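Local coordinates for putative extracellular solute-binding protein (Bordetella bronchiseptica, PDB 4P56) that binds mandelate in a cleft of its family 7 solute-binding fold, probably delivering it to a TRAP transporter, at residues A[113-123]-A[264-275]. Residues are numbered along the deposited sequence; the frame is centred on the assembly and turned at random.
Sequences TATSRSIAAWD and RHLAELAGRAWD
An antiparallel helix pair, tied at one end by an aspartate carboxylate, joins helix 114-129 to the long helix 263-285 of this TRAP solute-binding fold, beside the mandelate pocket. The axes of 114-123 and 264-275 come within 7.5 Å, their N-to-C directions 159° apart, and Gly271, with only hydrogens on its CA, lets Thr115 come in to 4.0 Å between CA atoms. Asp275 reaches from the second helix to the first turn of the other. Its OD1 accepts from Ala114 N at 2.7 Å on the syn side, while OD2 takes both Thr115 N, from above the carboxylate plane, and Thr115 OG1, on the anti side. Three bonds thus fix the carboxylate's rotation, and the N-terminal end of the helix would be expected to stabilise its negative charge. Thr113, at the N-cap, accepts Ser116 N through OG1. Ala114 CB packs against Trp274 CB at 3.5 Å, next to an indole that lines the ligand pocket and also meets the rings of Tyr144 and His39. Midway, Ala267 CB packs on Trp122 CB at 4.0 Å, and Ser118 CB lies 3.3 Å from Ala267 O. At the far end a bend about the CG-CD bond (chi3 -137°) turns the Arg264 guanidinium to Asp123 for a salt bridge, NH2 to OD2 at 2.9 Å, carboxylate and guanidinium planes 40° apart. Ile119 CG2 sits over one face of that guanidinium, 3.2 Å above its plane and offset toward the rim.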
loop_
_atom_site.group_PDB
_atom_site.type_symbol
_atom_site.label_atom_id
_atom_site.label_comp_id
_atom_site.label_asym_id
_atom_site.label_seq_id
_atom_site.Cartn_x
_atom_site.Cartn_y
_atom_site.Cartn_z
ATOM N N THR A 113 3.980 -4.088 -11.129
ATOM C CA THR A 113 5.009 -3.962 -10.095
ATOM C C THR A 113 4.670 -2.841 -9.136
ATOM O O THR A 113 3.884 -1.959 -9.462
ATOM C CB THR A 113 6.430 -3.731 -10.682
ATOM O OG1 THR A 113 6.552 -2.399 -11.216
ATOM C CG2 THR A 113 6.778 -4.789 -11.757
ATOM N N ALA A 114 5.254 -2.891 -7.935
ATOM C CA ALA A 114 5.130 -1.794 -6.998
ATOM C C ALA A 114 5.802 -0.534 -7.545
ATOM O O ALA A 114 5.349 0.572 -7.268
ATOM C CB ALA A 114 5.756 -2.159 -5.675
ATOM N N THR A 115 6.899 -0.689 -8.284
ATOM C CA THR A 115 7.605 0.476 -8.807
ATOM C C THR A 115 6.759 1.278 -9.772
ATOM O O THR A 115 6.581 2.500 -9.606
ATOM C CB THR A 115 8.955 0.088 -9.440
ATOM O OG1 THR A 115 9.812 -0.416 -8.414
ATOM C CG2 THR A 115 9.645 1.323 -10.090
ATOM N N SER A 116 6.236 0.628 -10.801
ATOM C CA SER A 116 5.409 1.343 -11.770
ATOM C C SER A 116 4.154 1.971 -11.125
ATOM O O SER A 116 3.848 3.162 -11.346
ATOM C CB SER A 116 5.036 0.396 -12.926
ATOM O OG SER A 116 4.192 -0.630 -12.426
ATOM N N ARG A 117 3.461 1.202 -10.287
ATOM C CA ARG A 117 2.244 1.704 -9.607
ATOM C C ARG A 117 2.520 2.868 -8.650
ATOM O O ARG A 117 1.719 3.811 -8.563
ATOM C CB ARG A 117 1.573 0.579 -8.831
ATOM C CG ARG A 117 0.137 0.858 -8.468
ATOM C CD ARG A 117 -0.410 -0.241 -7.539
ATOM N NE ARG A 117 -0.456 -1.568 -8.131
ATOM C CZ ARG A 117 -1.488 -2.026 -8.838
ATOM N NH1 ARG A 117 -2.539 -1.249 -9.093
ATOM N NH2 ARG A 117 -1.468 -3.255 -9.303
ATOM N N SER A 118 3.633 2.796 -7.919
ATOM C CA SER A 118 4.000 3.860 -6.994
ATOM C C SER A 118 4.252 5.158 -7.750
ATOM O O SER A 118 3.750 6.218 -7.392
ATOM C CB SER A 118 5.283 3.505 -6.225
ATOM O OG SER A 118 5.093 2.397 -5.366
ATOM N N ILE A 119 5.071 5.079 -8.787
ATOM C CA ILE A 119 5.431 6.273 -9.537
ATOM C C ILE A 119 4.189 6.869 -10.175
ATOM O O ILE A 119 3.957 8.064 -10.072
ATOM C CB ILE A 119 6.483 5.969 -10.608
ATOM C CG1 ILE A 119 7.814 5.697 -9.926
ATOM C CG2 ILE A 119 6.626 7.156 -11.559
ATOM C CD1 ILE A 119 8.786 4.982 -10.786
ATOM N N ALA A 120 3.384 6.034 -10.817
ATOM C CA ALA A 120 2.198 6.528 -11.504
ATOM C C ALA A 120 1.169 7.034 -10.501
ATOM O O ALA A 120 0.503 8.049 -10.735
ATOM C CB ALA A 120 1.603 5.432 -12.415
ATOM N N ALA A 121 1.058 6.376 -9.355
ATOM C CA ALA A 121 0.102 6.836 -8.342
ATOM C C ALA A 121 0.473 8.211 -7.814
ATOM O O ALA A 121 -0.374 9.094 -7.724
ATOM C CB ALA A 121 0.001 5.856 -7.194
ATOM N N TRP A 122 1.728 8.389 -7.421
ATOM C CA TRP A 122 2.169 9.693 -6.937
ATOM C C TRP A 122 2.043 10.766 -8.010
ATOM O O TRP A 122 1.570 11.862 -7.737
ATOM C CB TRP A 122 3.609 9.672 -6.406
ATOM C CG TRP A 122 4.071 11.079 -6.206
ATOM C CD1 TRP A 122 4.963 11.767 -6.959
ATOM C CD2 TRP A 122 3.578 11.995 -5.214
ATOM N NE1 TRP A 122 5.068 13.063 -6.492
ATOM C CE2 TRP A 122 4.224 13.223 -5.422
ATOM C CE3 TRP A 122 2.642 11.882 -4.169
ATOM C CZ2 TRP A 122 3.977 14.343 -4.621
ATOM C CZ3 TRP A 122 2.377 12.983 -3.386
ATOM C CH2 TRP A 122 3.049 14.206 -3.601
ATOM N N ASP A 123 2.505 10.487 -9.213
ATOM C CA ASP A 123 2.506 11.514 -10.247
ATOM C C ASP A 123 1.059 11.967 -10.468
ATOM O O ASP A 123 0.785 13.157 -10.642
ATOM C CB ASP A 123 3.128 11.005 -11.554
ATOM C CG ASP A 123 4.668 10.974 -11.522
ATOM O OD1 ASP A 123 5.272 11.569 -10.611
ATOM O OD2 ASP A 123 5.292 10.363 -12.430
ATOM N N ARG A 264 8.170 11.864 -6.250
ATOM C CA ARG A 264 8.425 10.806 -7.210
ATOM C C ARG A 264 9.666 9.985 -6.832
ATOM O O ARG A 264 9.750 8.760 -7.092
ATOM C CB ARG A 264 8.628 11.461 -8.568
ATOM C CG ARG A 264 8.696 10.505 -9.701
ATOM C CD ARG A 264 9.030 11.322 -10.914
ATOM N NE ARG A 264 8.234 10.920 -12.048
ATOM C CZ ARG A 264 8.456 9.808 -12.732
ATOM N NH1 ARG A 264 9.451 8.995 -12.384
ATOM N NH2 ARG A 264 7.685 9.511 -13.768
ATOM N N HIS A 265 10.651 10.671 -6.260
ATOM C CA HIS A 265 11.897 10.014 -5.818
ATOM C C HIS A 265 11.601 8.984 -4.747
ATOM O O HIS A 265 12.084 7.859 -4.808
ATOM C CB HIS A 265 12.855 11.045 -5.254
ATOM C CG HIS A 265 14.177 10.487 -4.841
ATOM N ND1 HIS A 265 15.194 10.238 -5.738
ATOM C CD2 HIS A 265 14.657 10.148 -3.626
ATOM C CE1 HIS A 265 16.244 9.768 -5.091
ATOM N NE2 HIS A 265 15.943 9.691 -3.806
ATOM N N LEU A 266 10.798 9.390 -3.769
ATOM C CA LEU A 266 10.356 8.500 -2.682
ATOM C C LEU A 266 9.500 7.338 -3.230
ATOM O O LEU A 266 9.663 6.185 -2.841
ATOM C CB LEU A 266 9.613 9.360 -1.664
ATOM C CG LEU A 266 8.839 8.802 -0.478
ATOM C CD1 LEU A 266 8.482 9.961 0.445
ATOM C CD2 LEU A 266 7.584 8.091 -0.855
ATOM N N ALA A 267 8.600 7.652 -4.157
ATOM C CA ALA A 267 7.733 6.652 -4.732
ATOM C C ALA A 267 8.560 5.549 -5.359
ATOM O O ALA A 267 8.292 4.367 -5.142
ATOM C CB ALA A 267 6.785 7.285 -5.775
ATOM N N GLU A 268 9.585 5.932 -6.099
ATOM C CA GLU A 268 10.449 4.955 -6.736
ATOM C C GLU A 268 11.293 4.165 -5.723
ATOM O O GLU A 268 11.432 2.933 -5.839
ATOM C CB GLU A 268 11.339 5.634 -7.764
ATOM C CG GLU A 268 12.197 4.643 -8.573
ATOM C CD GLU A 268 12.786 5.256 -9.836
ATOM O OE1 GLU A 268 12.808 6.508 -9.950
ATOM O OE2 GLU A 268 13.218 4.478 -10.723
ATOM N N LEU A 269 11.840 4.849 -4.724
ATOM C CA LEU A 269 12.632 4.147 -3.711
ATOM C C LEU A 269 11.762 3.085 -3.018
ATOM O O LEU A 269 12.158 1.941 -2.859
ATOM C CB LEU A 269 13.222 5.135 -2.697
ATOM C CG LEU A 269 14.257 4.648 -1.702
ATOM C CD1 LEU A 269 15.447 4.028 -2.412
ATOM C CD2 LEU A 269 14.723 5.825 -0.826
ATOM N N ALA A 270 10.558 3.454 -2.611
ATOM C CA ALA A 270 9.722 2.526 -1.872
ATOM C C ALA A 270 9.268 1.362 -2.774
ATOM O O ALA A 270 9.232 0.197 -2.357
ATOM C CB ALA A 270 8.526 3.247 -1.354
ATOM N N GLY A 271 8.873 1.698 -3.996
ATOM C CA GLY A 271 8.377 0.712 -4.913
ATOM C C GLY A 271 9.487 -0.311 -5.186
ATOM O O GLY A 271 9.255 -1.532 -5.275
ATOM N N ARG A 272 10.706 0.171 -5.333
ATOM C CA ARG A 272 11.809 -0.753 -5.619
ATOM C C ARG A 272 12.061 -1.728 -4.464
ATOM O O ARG A 272 12.393 -2.907 -4.685
ATOM C CB ARG A 272 13.078 0.001 -6.066
ATOM C CG ARG A 272 12.880 0.617 -7.491
ATOM C CD ARG A 272 14.144 1.255 -8.107
ATOM N NE ARG A 272 13.872 1.549 -9.509
ATOM C CZ ARG A 272 14.114 0.730 -10.529
ATOM N NH1 ARG A 272 14.741 -0.434 -10.353
ATOM N NH2 ARG A 272 13.780 1.114 -11.756
ATOM N N ALA A 273 11.869 -1.251 -3.241
ATOM C CA ALA A 273 12.011 -2.094 -2.069
ATOM C C ALA A 273 10.947 -3.185 -2.061
ATOM O O ALA A 273 11.273 -4.341 -1.854
ATOM C CB ALA A 273 11.921 -1.257 -0.802
ATOM N N TRP A 274 9.684 -2.805 -2.261
ATOM C CA TRP A 274 8.594 -3.763 -2.308
ATOM C C TRP A 274 8.810 -4.821 -3.357
ATOM O O TRP A 274 8.566 -5.994 -3.093
ATOM C CB TRP A 274 7.278 -3.083 -2.660
ATOM C CG TRP A 274 6.618 -2.315 -1.575
ATOM C CD1 TRP A 274 6.536 -0.952 -1.478
ATOM C CD2 TRP A 274 5.894 -2.841 -0.464
ATOM N NE1 TRP A 274 5.820 -0.596 -0.355
ATOM C CE2 TRP A 274 5.407 -1.737 0.281
ATOM C CE3 TRP A 274 5.634 -4.138 -0.003
ATOM C CZ2 TRP A 274 4.671 -1.886 1.444
ATOM C CZ3 TRP A 274 4.909 -4.282 1.157
ATOM C CH2 TRP A 274 4.425 -3.168 1.867
ATOM N N ASP A 275 9.178 -4.392 -4.569
ATOM C CA ASP A 275 9.426 -5.304 -5.689
ATOM C C ASP A 275 10.573 -6.274 -5.426
ATOM O O ASP A 275 10.529 -7.452 -5.836
ATOM C CB ASP A 275 9.737 -4.531 -6.988
ATOM C CG ASP A 275 8.489 -3.925 -7.628
ATOM O OD1 ASP A 275 7.404 -4.520 -7.451
ATOM O OD2 ASP A 275 8.603 -2.888 -8.343
#